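Local coordinates for putative hemin transport system, substrate-binding protein (Burkholderia cenocepacia J2315, PDB 5GIZ) that probably carries heme through the periplasm as the substrate-binding component of a bacterial heme-uptake system, at residues Val152-Asn157 and Asp189-Leu194; Arg182-Gly187 and Ala200-Asp205; Ala222-Pro227 and Arg236-Val241. All coordinates share one frame; numbering follows the deposited sequence.

Interaction 1 of 3, residues Val152-Asn157 and Asp189-Leu194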
ATOM      1  N   VAL A 152       2.768   2.651  17.953  1.00 10.43           N
ATOM      2  CA  VAL A 152       1.968   3.341  16.955  1.00 10.61           C
ATOM      3  C   VAL A 152       0.717   2.532  16.674  1.00 10.61           C
ATOM      4  O   VAL A 152       0.817   1.347  16.365  1.00 11.53           O
ATOM      5  CB  VAL A 152       2.757   3.513  15.640  1.00 10.59           C
ATOM      6  CG1 VAL A 152       1.888   4.195  14.588  1.00 11.35           C
ATOM      7  CG2 VAL A 152       4.043   4.303  15.901  1.00 10.78           C
ATOM      8  N   LEU A 153      -0.451   3.188  16.736  1.00 10.78           N
ATOM      9  CA  LEU A 153      -1.757   2.615  16.388  1.00 11.32           C
ATOM     10  C   LEU A 153      -2.069   3.075  14.986  1.00 10.58           C
ATOM     11  O   LEU A 153      -2.087   4.278  14.766  1.00 10.43           O
ATOM     12  CB  LEU A 153      -2.786   3.214  17.311  1.00 12.58           C
ATOM     13  CG  LEU A 153      -4.233   2.809  17.011  1.00 14.32           C
ATOM     14  CD1 LEU A 153      -4.445   1.351  17.296  1.00 15.82           C
ATOM     15  CD2 LEU A 153      -5.198   3.704  17.800  1.00 15.86           C
ATOM     16  N   PHE A 154      -2.349   2.130  14.092  1.00 10.54           N
ATOM     17  CA  PHE A 154      -2.854   2.423  12.760  1.00 10.77           C
ATOM     18  C   PHE A 154      -4.346   2.225  12.651  1.00 11.41           C
ATOM     19  O   PHE A 154      -4.833   1.139  12.839  1.00 11.73           O
ATOM     20  CB  PHE A 154      -2.154   1.609  11.634  1.00 10.79           C
ATOM     21  CG  PHE A 154      -2.669   1.983  10.268  1.00 11.09           C
ATOM     22  CD1 PHE A 154      -2.333   3.172   9.719  1.00 11.36           C
ATOM     23  CD2 PHE A 154      -3.593   1.198   9.610  1.00 11.67           C
ATOM     24  CE1 PHE A 154      -2.836   3.598   8.499  1.00 12.33           C
ATOM     25  CE2 PHE A 154      -4.092   1.629   8.377  1.00 11.56           C
ATOM     26  CZ  PHE A 154      -3.737   2.812   7.858  1.00 12.08           C
ATOM     27  N   VAL A 155      -5.026   3.311  12.375  1.00 12.33           N
ATOM     28  CA  VAL A 155      -6.446   3.331  12.079  1.00 14.30           C
ATOM     29  C   VAL A 155      -6.649   3.311  10.570  1.00 14.36           C
ATOM     30  O   VAL A 155      -6.255   4.263   9.880  1.00 14.70           O
ATOM     31  CB  VAL A 155      -7.073   4.620  12.615  1.00 15.01           C
ATOM     32  CG1 VAL A 155      -8.550   4.722  12.187  1.00 16.60           C
ATOM     33  CG2 VAL A 155      -6.917   4.664  14.147  1.00 14.62           C
ATOM     34  N   LEU A 156      -7.376   2.291  10.100  1.00 16.21           N
ATOM     35  CA  LEU A 156      -7.773   2.245   8.699  1.00 18.84           C
ATOM     36  C   LEU A 156      -8.988   3.137   8.450  1.00 19.52           C
ATOM     37  O   LEU A 156      -9.003   3.940   7.533  1.00 18.71           O
ATOM     38  CB  LEU A 156      -8.104   0.806   8.300  1.00 19.86           C
ATOM     39  CG  LEU A 156      -8.490   0.611   6.820  1.00 21.17           C
ATOM     40  CD1 LEU A 156      -7.376   1.110   5.899  1.00 21.39           C
ATOM     41  CD2 LEU A 156      -8.825  -0.838   6.551  1.00 21.90           C
ATOM     42  N   ASN A 157     -10.001   2.951   9.278  1.00 19.27           N
ATOM     43  CA  ASN A 157     -11.256   3.653   9.128  1.00 20.19           C
ATOM     44  C   ASN A 157     -12.067   3.558  10.415  1.00 20.85           C
ATOM     45  O   ASN A 157     -11.620   2.962  11.426  1.00 18.46           O
ATOM     46  CB  ASN A 157     -12.040   3.097   7.915  1.00 21.34           C
ATOM     47  CG  ASN A 157     -12.482   1.666   8.099  1.00 21.85           C
ATOM     48  OD1 ASN A 157     -13.039   1.302   9.127  1.00 20.21           O
ATOM     49  ND2 ASN A 157     -12.258   0.846   7.076  1.00 22.03           N
ATOM     50  N   ASP A 189      -4.258 -10.995  14.127  1.00 20.10           N
ATOM     51  CA  ASP A 189      -3.923 -10.693  12.739  1.00 20.45           C
ATOM     52  C   ASP A 189      -5.027  -9.894  12.068  1.00 20.12           C
ATOM     53  O   ASP A 189      -6.200  -9.991  12.450  1.00 20.20           O
ATOM     54  CB  ASP A 189      -3.703 -11.975  11.954  1.00 22.02           C
ATOM     55  CG  ASP A 189      -2.517 -12.747  12.467  1.00 22.72           C
ATOM     56  OD1 ASP A 189      -1.635 -12.137  13.124  1.00 23.09           O
ATOM     57  OD2 ASP A 189      -2.480 -13.975  12.258  1.00 24.92           O
ATOM     58  N   HIS A 190      -4.631  -9.159  11.026  1.00 19.58           N
ATOM     59  CA  HIS A 190      -5.525  -8.426  10.162  1.00 20.18           C
ATOM     60  C   HIS A 190      -6.163  -7.295  10.901  1.00 19.97           C
ATOM     61  O   HIS A 190      -5.542  -6.742  11.825  1.00 17.94           O
ATOM     62  CB  HIS A 190      -6.500  -9.368   9.446  1.00 22.35           C
ATOM     63  CG  HIS A 190      -5.797 -10.561   8.876  1.00 25.55           C
ATOM     64  ND1 HIS A 190      -4.721 -10.429   8.021  1.00 27.99           N
ATOM     65  CD2 HIS A 190      -5.940 -11.883   9.108  1.00 28.27           C
ATOM     66  CE1 HIS A 190      -4.251 -11.628   7.731  1.00 28.88           C
ATOM     67  NE2 HIS A 190      -4.980 -12.528   8.368  1.00 29.63           N
ATOM     68  N   TYR A 191      -7.316  -6.853  10.438  1.00 21.33           N
ATOM     69  CA  TYR A 191      -7.982  -5.691  11.021  1.00 22.25           C
ATOM     70  C   TYR A 191      -9.040  -6.142  12.005  1.00 23.71           C
ATOM     71  O   TYR A 191      -9.701  -7.162  11.780  1.00 24.44           O
ATOM     72  CB  TYR A 191      -8.564  -4.823   9.893  1.00 23.48           C
ATOM     73  CG  TYR A 191      -7.512  -4.011   9.154  1.00 25.53           C
ATOM     74  CD1 TYR A 191      -7.094  -2.805   9.678  1.00 26.23           C
ATOM     75  CD2 TYR A 191      -6.955  -4.431   7.942  1.00 29.27           C
ATOM     76  CE1 TYR A 191      -6.157  -2.038   9.038  1.00 28.34           C
ATOM     77  CE2 TYR A 191      -5.995  -3.665   7.297  1.00 30.47           C
ATOM     78  CZ  TYR A 191      -5.602  -2.467   7.872  1.00 31.45           C
ATOM     79  OH  TYR A 191      -4.671  -1.618   7.300  1.00 38.91           O
ATOM     80  N   LYS A 192      -9.239  -5.408  13.096  1.00 22.49           N
ATOM     81  CA  LYS A 192     -10.326  -5.691  14.020  1.00 25.03           C
ATOM     82  C   LYS A 192     -10.867  -4.372  14.588  1.00 22.93           C
ATOM     83  O   LYS A 192     -10.089  -3.403  14.722  1.00 21.19           O
ATOM     84  CB  LYS A 192      -9.826  -6.674  15.101  1.00 30.72           C
ATOM     85  CG  LYS A 192     -10.104  -6.311  16.550  1.00 35.65           C
ATOM     86  CD  LYS A 192      -9.093  -6.905  17.536  1.00 40.26           C
ATOM     87  CE  LYS A 192      -8.964  -8.410  17.471  1.00 42.71           C
ATOM     88  NZ  LYS A 192     -10.205  -9.067  17.949  1.00 46.65           N
ATOM     89  N   PRO A 193     -12.189  -4.300  14.874  1.00 23.44           N
ATOM     90  CA  PRO A 193     -12.744  -3.135  15.575  1.00 23.91           C
ATOM     91  C   PRO A 193     -12.100  -2.948  16.929  1.00 23.00           C
ATOM     92  O   PRO A 193     -11.957  -3.917  17.698  1.00 23.41           O
ATOM     93  CB  PRO A 193     -14.229  -3.474  15.710  1.00 24.77           C
ATOM     94  CG  PRO A 193     -14.504  -4.329  14.520  1.00 24.95           C
ATOM     95  CD  PRO A 193     -13.268  -5.181  14.359  1.00 24.42           C
ATOM     96  N   LEU A 194     -11.710  -1.712  17.212  1.00 22.36           N
ATOM     97  CA  LEU A 194     -11.006  -1.363  18.420  1.00 22.37           C
ATOM     98  C   LEU A 194     -11.957  -1.117  19.565  1.00 24.84           C
ATOM     99  O   LEU A 194     -12.793  -0.244  19.482  1.00 24.45           O
ATOM    100  CB  LEU A 194     -10.189  -0.086  18.173  1.00 21.61           C
ATOM    101  CG  LEU A 194      -9.335   0.448  19.313  1.00 20.45           C
ATOM    102  CD1 LEU A 194      -8.160  -0.459  19.666  1.00 20.43           C
ATOM    103  CD2 LEU A 194      -8.898   1.878  18.945  1.00 21.07           C
TER
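Tyr191, one of the residues that contact bound heme in this protein, rests against Leu156 and Phe154 of the strand 151-159 at the wall of the heme site. Leu156 CD2 sits over the middle of the Tyr191 ring, 3.8 Å from its centroid and 11° off the ring normal, a clean CH-pi contact. Leu156 CB lies on the same side but beyond the rim, 3.5 Å from Tyr191 CE1, and only the CD2 branch reaches in over the ring; the side chains cross at about a right angle. Phe154 meets the same ring at its edge, with CD2 4.2 Å from Tyr191 CE1, while Phe154 CE2 comes within 3.5 Å of Tyr191 OH, which approaches the phenylalanine ring obliquely.

Strands 151-159 and 191-193 belong to one mixed sheet but are not direct neighbours: strand 162-166 pairs with each, and no hydrogen bond joins the two segments. With chi1 at -76°, Tyr191 has CG anti to its own carbonyl carbon, which sends the ring inward to the Phe154 and Leu156 side. Phe154 also packs on Ala172, another heme-contact residue, in helix 171-178. Further along, Leu153 CD2 touches Leu194 CD2 at 4.3 Å, and both leucines lean on Met185.

Interaction 2 of 3, residues Arg182-Gly187 and Ala200-Asp205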
ATOM      1  N   ARG A 182       6.932   0.267  16.892  1.00 12.59           N
ATOM      2  CA  ARG A 182       6.259  -0.992  17.261  0.60 13.79           C
ATOM      3  C   ARG A 182       4.755  -0.820  17.089  1.00 12.69           C
ATOM      4  O   ARG A 182       4.207   0.225  17.418  1.00 12.14           O
ATOM      5  CB  ARG A 182       6.555  -1.300  18.735  0.60 15.91           C
ATOM      6  CG  ARG A 182       6.277  -2.715  19.222  0.60 19.25           C
ATOM      7  CD  ARG A 182       6.719  -2.808  20.691  0.60 22.12           C
ATOM      8  NE  ARG A 182       6.536  -4.113  21.317  0.60 28.35           N
ATOM      9  CZ  ARG A 182       7.076  -4.462  22.487  0.60 29.28           C
ATOM     10  NH1 ARG A 182       7.837  -3.606  23.170  0.60 32.96           N
ATOM     11  NH2 ARG A 182       6.867  -5.680  22.978  0.60 32.58           N
ATOM     12  N   ASN A 183       4.061  -1.839  16.612  1.00 12.68           N
ATOM     13  CA  ASN A 183       2.622  -1.785  16.539  1.00 12.56           C
ATOM     14  C   ASN A 183       2.034  -1.806  17.937  1.00 13.80           C
ATOM     15  O   ASN A 183       2.328  -2.731  18.730  1.00 15.33           O
ATOM     16  CB  ASN A 183       2.099  -2.924  15.652  1.00 12.50           C
ATOM     17  CG  ASN A 183       0.636  -2.760  15.294  1.00 12.35           C
ATOM     18  OD1 ASN A 183      -0.081  -1.944  15.874  1.00 11.97           O
ATOM     19  ND2 ASN A 183       0.147  -3.543  14.304  1.00 12.13           N
ATOM     20  N   ALA A 184       1.230  -0.803  18.244  1.00 13.47           N
ATOM     21  CA  ALA A 184       0.612  -0.707  19.579  1.00 13.70           C
ATOM     22  C   ALA A 184      -0.379  -1.856  19.777  1.00 14.46           C
ATOM     23  O   ALA A 184      -0.577  -2.324  20.878  1.00 16.17           O
ATOM     24  CB  ALA A 184      -0.080   0.607  19.744  1.00 13.40           C
ATOM     25  N   MET A 185      -0.982  -2.309  18.687  1.00 14.88           N
ATOM     26  CA  MET A 185      -1.857  -3.468  18.703  1.00 15.52           C
ATOM     27  C   MET A 185      -1.070  -4.779  18.512  1.00 16.31           C
ATOM     28  O   MET A 185      -0.336  -4.919  17.535  1.00 15.77           O
ATOM     29  CB  MET A 185      -2.888  -3.380  17.574  1.00 15.70           C
ATOM     30  CG  MET A 185      -3.734  -2.125  17.499  1.00 16.07           C
ATOM     31  SD  MET A 185      -4.518  -1.679  19.076  1.00 19.24           S
ATOM     32  CE  MET A 185      -5.508  -3.087  19.368  1.00 19.96           C
ATOM     33  N   GLN A 186      -1.275  -5.724  19.449  1.00 18.03           N
ATOM     34  CA  GLN A 186      -0.630  -7.029  19.430  1.00 18.84           C
ATOM     35  C   GLN A 186      -1.632  -8.099  19.764  1.00 20.81           C
ATOM     36  O   GLN A 186      -2.595  -7.828  20.474  1.00 22.87           O
ATOM     37  CB  GLN A 186       0.504  -7.061  20.445  1.00 19.93           C
ATOM     38  CG  GLN A 186       1.642  -6.107  20.117  1.00 19.41           C
ATOM     39  CD  GLN A 186       2.410  -6.515  18.856  1.00 20.06           C
ATOM     40  OE1 GLN A 186       2.517  -7.709  18.539  1.00 20.78           O
ATOM     41  NE2 GLN A 186       2.973  -5.521  18.144  1.00 19.32           N
ATOM     42  N   GLY A 187      -1.394  -9.295  19.251  1.00 20.86           N
ATOM     43  CA  GLY A 187      -2.178 -10.471  19.657  1.00 22.12           C
ATOM     44  C   GLY A 187      -3.264 -10.932  18.702  1.00 22.76           C
ATOM     45  O   GLY A 187      -3.990 -11.879  18.994  1.00 22.38           O
ATOM     46  N   ALA A 200      -6.939   1.148  25.571  1.00 27.60           N
ATOM     47  CA  ALA A 200      -6.224   1.539  26.785  1.00 29.32           C
ATOM     48  C   ALA A 200      -4.958   0.677  26.957  1.00 28.48           C
ATOM     49  O   ALA A 200      -3.847   1.203  27.192  1.00 29.33           O
ATOM     50  CB  ALA A 200      -7.139   1.415  28.004  1.00 31.53           C
ATOM     51  N   ALA A 201      -5.097  -0.629  26.766  1.00 27.34           N
ATOM     52  CA  ALA A 201      -3.952  -1.564  26.833  1.00 27.04           C
ATOM     53  C   ALA A 201      -2.876  -1.267  25.783  1.00 26.57           C
ATOM     54  O   ALA A 201      -1.677  -1.442  26.028  1.00 27.47           O
ATOM     55  CB  ALA A 201      -4.422  -2.985  26.647  1.00 28.54           C
ATOM     56  N   ALA A 202      -3.330  -0.887  24.593  1.00 23.33           N
ATOM     57  CA  ALA A 202      -2.415  -0.658  23.482  1.00 20.82           C
ATOM     58  C   ALA A 202      -1.548   0.574  23.727  1.00 18.67           C
ATOM     59  O   ALA A 202      -0.403   0.646  23.230  1.00 17.79           O
ATOM     60  CB  ALA A 202      -3.184  -0.512  22.186  1.00 19.97           C
ATOM     61  N   ALA A 203      -2.128   1.543  24.431  1.00 18.82           N
ATOM     62  CA  ALA A 203      -1.398   2.759  24.911  1.00 17.90           C
ATOM     63  C   ALA A 203      -0.508   3.372  23.819  1.00 16.82           C
ATOM     64  O   ALA A 203       0.713   3.448  23.949  1.00 18.46           O
ATOM     65  CB  ALA A 203      -0.554   2.410  26.115  1.00 19.65           C
ATOM     66  N   PRO A 204      -1.123   3.713  22.691  1.00 15.00           N
ATOM     67  CA  PRO A 204      -0.314   4.264  21.616  1.00 13.44           C
ATOM     68  C   PRO A 204       0.321   5.597  21.957  1.00 12.88           C
ATOM     69  O   PRO A 204      -0.292   6.446  22.591  1.00 12.69           O
ATOM     70  CB  PRO A 204      -1.320   4.441  20.482  1.00 13.37           C
ATOM     71  CG  PRO A 204      -2.637   4.563  21.152  1.00 14.06           C
ATOM     72  CD  PRO A 204      -2.563   3.733  22.370  1.00 14.75           C
ATOM     73  N   ASP A 205       1.550   5.796  21.501  1.00 12.16           N
ATOM     74  CA  ASP A 205       2.266   7.059  21.534  1.00 11.92           C
ATOM     75  C   ASP A 205       1.930   7.955  20.362  1.00 11.33           C
ATOM     76  O   ASP A 205       1.991   9.133  20.481  1.00 11.28           O
ATOM     77  CB  ASP A 205       3.781   6.819  21.584  1.00 12.37           C
ATOM     78  CG  ASP A 205       4.181   5.904  22.716  1.00 13.03           C
ATOM     79  OD1 ASP A 205       3.663   6.159  23.827  1.00 15.73           O
ATOM     80  OD2 ASP A 205       4.939   4.909  22.567  1.00 13.64           O
TER
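Over one face of the Ala184-Met185 peptide plane, the methyl of Ala202 stands almost straight above the oxygen, with Ala202 CB 3.4 Å from Ala184 O; Met185 SD lies on that same face. Gln186 NE2 donates to Asn183 O at 2.9 Å, nearly straight at 168° and close to the plane of its own amide. Asn183 OD1 is approached differently, since Met185 N reaches it at 3.0 Å from well above the carbonyl plane.

Met185 starts away from the helix, but its chain bends at chi2 (-50°) and again at chi3, and the sulfur swings back to lie 3.6 Å from Ala202 CB. Small methyls let the backbones close in: Ala184 CB meets Ala202 CB and, also at 4.1 Å, Pro204 CB. The two buried carbonyls at this seam are served by one outside residue, Arg151, whose NE bonds Ala202 O and whose NH2 bonds Ala184 O.

Ala203 leaves the helix 196-202 with positive phi, and Pro204 then leads toward strand 206-210. In the other segment, the bond from Met185 N to Asn183 OD1 makes an Asx turn, which bends the chain as it leaves the short strand 182-183.

Interaction 3 of 3, residues Ala222-Pro227 and Arg236-Val241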
ATOM      1  N   ALA A 222     -11.708  15.659  15.405  1.00 18.70           N
ATOM      2  CA  ALA A 222     -12.662  14.559  15.373  1.00 18.01           C
ATOM      3  C   ALA A 222     -12.059  13.201  15.706  1.00 18.22           C
ATOM      4  O   ALA A 222     -12.600  12.404  16.469  1.00 18.78           O
ATOM      5  CB  ALA A 222     -13.350  14.520  14.014  1.00 19.07           C
ATOM      6  N   LEU A 223     -10.901  12.939  15.120  1.00 16.79           N
ATOM      7  CA  LEU A 223     -10.208  11.714  15.396  1.00 16.16           C
ATOM      8  C   LEU A 223      -9.860  11.618  16.891  1.00 15.65           C
ATOM      9  O   LEU A 223      -9.959  10.534  17.482  1.00 16.70           O
ATOM     10  CB  LEU A 223      -8.904  11.681  14.594  1.00 15.82           C
ATOM     11  CG  LEU A 223      -8.013  10.444  14.772  1.00 16.49           C
ATOM     12  CD1 LEU A 223      -8.705   9.159  14.363  1.00 18.12           C
ATOM     13  CD2 LEU A 223      -6.717  10.683  13.997  1.00 17.12           C
ATOM     14  N   LEU A 224      -9.343  12.698  17.453  1.00 15.77           N
ATOM     15  CA  LEU A 224      -8.851  12.682  18.854  1.00 15.89           C
ATOM     16  C   LEU A 224      -9.999  12.628  19.861  1.00 17.78           C
ATOM     17  O   LEU A 224      -9.814  12.209  21.007  1.00 17.60           O
ATOM     18  CB  LEU A 224      -7.919  13.888  19.130  1.00 15.51           C
ATOM     19  CG  LEU A 224      -6.530  13.773  18.446  1.00 15.48           C
ATOM     20  CD1 LEU A 224      -5.746  15.080  18.572  1.00 15.66           C
ATOM     21  CD2 LEU A 224      -5.704  12.633  19.035  1.00 15.98           C
ATOM     22  N   ALA A 225     -11.182  13.004  19.410  1.00 18.44           N
ATOM     23  CA  ALA A 225     -12.395  12.898  20.221  1.00 20.70           C
ATOM     24  C   ALA A 225     -13.083  11.532  20.139  1.00 21.86           C
ATOM     25  O   ALA A 225     -14.024  11.270  20.896  1.00 24.58           O
ATOM     26  CB  ALA A 225     -13.352  13.968  19.788  1.00 21.40           C
ATOM     27  N   THR A 226     -12.650  10.678  19.227  1.00 22.73           N
ATOM     28  CA  THR A 226     -13.081   9.264  19.189  1.00 23.24           C
ATOM     29  C   THR A 226     -13.029   8.687  20.625  1.00 22.34           C
ATOM     30  O   THR A 226     -12.041   8.910  21.355  1.00 19.99           O
ATOM     31  CB  THR A 226     -12.167   8.428  18.263  1.00 23.97           C
ATOM     32  OG1 THR A 226     -12.275   8.919  16.929  1.00 26.43           O
ATOM     33  CG2 THR A 226     -12.562   6.907  18.261  1.00 24.38           C
ATOM     34  N   PRO A 227     -14.085   7.974  21.063  1.00 22.95           N
ATOM     35  CA  PRO A 227     -14.083   7.488  22.447  1.00 22.11           C
ATOM     36  C   PRO A 227     -12.836   6.719  22.771  1.00 21.02           C
ATOM     37  O   PRO A 227     -12.428   5.833  22.019  1.00 21.23           O
ATOM     38  CB  PRO A 227     -15.322   6.594  22.492  1.00 22.91           C
ATOM     39  CG  PRO A 227     -16.268   7.251  21.555  1.00 23.21           C
ATOM     40  CD  PRO A 227     -15.392   7.754  20.429  1.00 22.80           C
ATOM     41  N   ARG A 236      -3.162  12.611  24.813  1.00 13.80           N
ATOM     42  CA  ARG A 236      -2.711  13.625  25.729  1.00 13.47           C
ATOM     43  C   ARG A 236      -1.758  14.586  25.041  1.00 13.67           C
ATOM     44  O   ARG A 236      -1.751  15.766  25.343  1.00 14.88           O
ATOM     45  CB  ARG A 236      -2.039  12.973  26.958  1.00 13.91           C
ATOM     46  CG  ARG A 236      -3.055  12.206  27.820  1.00 14.35           C
ATOM     47  CD  ARG A 236      -2.392  11.393  28.925  1.00 14.84           C
ATOM     48  NE  ARG A 236      -3.512  10.731  29.611  1.00 15.34           N
ATOM     49  CZ  ARG A 236      -3.672   9.403  29.712  1.00 16.23           C
ATOM     50  NH1 ARG A 236      -2.744   8.592  29.261  1.00 17.00           N
ATOM     51  NH2 ARG A 236      -4.746   8.914  30.301  1.00 16.88           N
ATOM     52  N   ALA A 237      -0.935  14.053  24.126  1.00 13.16           N
ATOM     53  CA  ALA A 237       0.023  14.848  23.375  1.00 13.28           C
ATOM     54  C   ALA A 237      -0.548  15.321  22.028  1.00 12.87           C
ATOM     55  O   ALA A 237       0.134  16.059  21.326  1.00 14.32           O
ATOM     56  CB  ALA A 237       1.278  14.064  23.153  1.00 13.42           C
ATOM     57  N   ARG A 238      -1.766  14.916  21.701  1.00 12.80           N
ATOM     58  CA  ARG A 238      -2.421  15.227  20.450  1.00 13.03           C
ATOM     59  C   ARG A 238      -1.526  14.872  19.274  1.00 13.01           C
ATOM     60  O   ARG A 238      -1.279  15.701  18.401  1.00 13.59           O
ATOM     61  CB  ARG A 238      -2.867  16.671  20.390  1.00 13.75           C
ATOM     62  CG  ARG A 238      -3.707  17.022  21.605  1.00 14.71           C
ATOM     63  CD  ARG A 238      -4.395  18.346  21.446  1.00 14.87           C
ATOM     64  NE  ARG A 238      -5.435  18.341  20.436  1.00 16.22           N
ATOM     65  CZ  ARG A 238      -6.698  17.947  20.603  1.00 17.88           C
ATOM     66  NH1 ARG A 238      -7.127  17.433  21.756  1.00 18.11           N
ATOM     67  NH2 ARG A 238      -7.541  18.050  19.573  1.00 20.13           N
ATOM     68  N   ARG A 239      -1.029  13.630  19.287  1.00 12.83           N
ATOM     69  CA  ARG A 239       0.014  13.183  18.336  1.00 13.46           C
ATOM     70  C   ARG A 239      -0.534  12.273  17.231  1.00 12.80           C
ATOM     71  O   ARG A 239      -0.870  11.119  17.451  1.00 12.21           O
ATOM     72  CB  ARG A 239       1.083  12.452  19.107  1.00 14.55           C
ATOM     73  CG  ARG A 239       2.421  12.459  18.514  1.00 15.95           C
ATOM     74  CD  ARG A 239       3.373  11.823  19.517  1.00 16.53           C
ATOM     75  NE  ARG A 239       3.816  12.607  20.666  1.00 16.44           N
ATOM     76  CZ  ARG A 239       3.840  12.180  21.939  1.00 15.89           C
ATOM     77  NH1 ARG A 239       3.320  10.990  22.314  1.00 15.30           N
ATOM     78  NH2 ARG A 239       4.386  12.944  22.908  1.00 16.38           N
ATOM     79  N   VAL A 240      -0.728  12.890  16.083  1.00 12.85           N
ATOM     80  CA  VAL A 240      -1.339  12.285  14.911  1.00 12.31           C
ATOM     81  C   VAL A 240      -0.410  12.444  13.737  1.00 11.87           C
ATOM     82  O   VAL A 240       0.124  13.549  13.518  1.00 11.60           O
ATOM     83  CB  VAL A 240      -2.684  13.008  14.608  1.00 13.23           C
ATOM     84  CG1 VAL A 240      -3.349  12.467  13.356  1.00 13.19           C
ATOM     85  CG2 VAL A 240      -3.611  12.904  15.805  1.00 13.11           C
ATOM     86  N   VAL A 241      -0.258  11.372  12.943  1.00 11.04           N
ATOM     87  CA  VAL A 241       0.453  11.418  11.669  1.00 11.04           C
ATOM     88  C   VAL A 241      -0.466  10.881  10.584  1.00 11.04           C
ATOM     89  O   VAL A 241      -1.054   9.812  10.744  1.00 10.69           O
ATOM     90  CB  VAL A 241       1.708  10.536  11.690  1.00 11.19           C
ATOM     91  CG1 VAL A 241       2.307  10.383  10.318  1.00 11.84           C
ATOM     92  CG2 VAL A 241       2.714  11.169  12.655  1.00 11.23           C
TER
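Two torsions set up the meeting of Leu224 with Arg238. Leu224 has CG anti to its carbonyl carbon (chi1 -72°), pointing its methyls out from the helix 220-225, and Arg238 folds its chain at chi3 (69°), turning the guanidinium back over the leucine. As a result Leu224 CD1 lies under one face of that group, displaced toward its rim and 3.6 Å from both Arg238 CZ and Arg238 NH2. The same methyl reaches Arg238 CB at 3.8 Å, so the arginine curls round it, offering aliphatic chain on one part and flat charged group on another.

The other branch serves Val240. Leu224 CD2 is 3.9 Å from Val240 CG2, the two side chains sliding past each other in opposite directions. Val240 CG1 takes the neighbouring leucine at the same separation, 3.9 Å from Leu223 CD2, and the two cross obliquely. Leu223 is buried further by Ile209, Leu214 and Val217.

At the helix end, Thr226 OG1 donates to Leu223 O at 2.9 Å, from above the carbonyl plane, and Thr226 N reaches the same oxygen from the same face. Thr226 OG1 is also hydrogen-bonded to His158 NE2, linking this end to a residue that contacts heme.

Arg238, with positive phi, closes helix 233-237 in a Schellman motif just after Ala237, which takes part in a calcium site of this protein. The contact thus packs a helix of the beta-alpha-beta crossover between the parallel neighbours 206-210 and 240-243 against its closing strand.

Overall arrangement
All three contacts belong to the C-terminal lobe and reach one mixed sheet. Interactions 1 and 2 have centres about 10 Å apart and their segments alternate along the chain; they touch where Val152 N and Val152 O probably bond to Arg182 O and Ala184 N. Interaction 3 follows both in sequence, its centre about 15 Å from each of the others. It is tied to interaction 2 by a probable hydrogen bond from Arg239 NH1 to Asp205 O. The set runs from the heme-contacting tyrosine across the sheet to helices 196-202 and 220-225, in the two-lobed fold typical of this periplasmic-binding family.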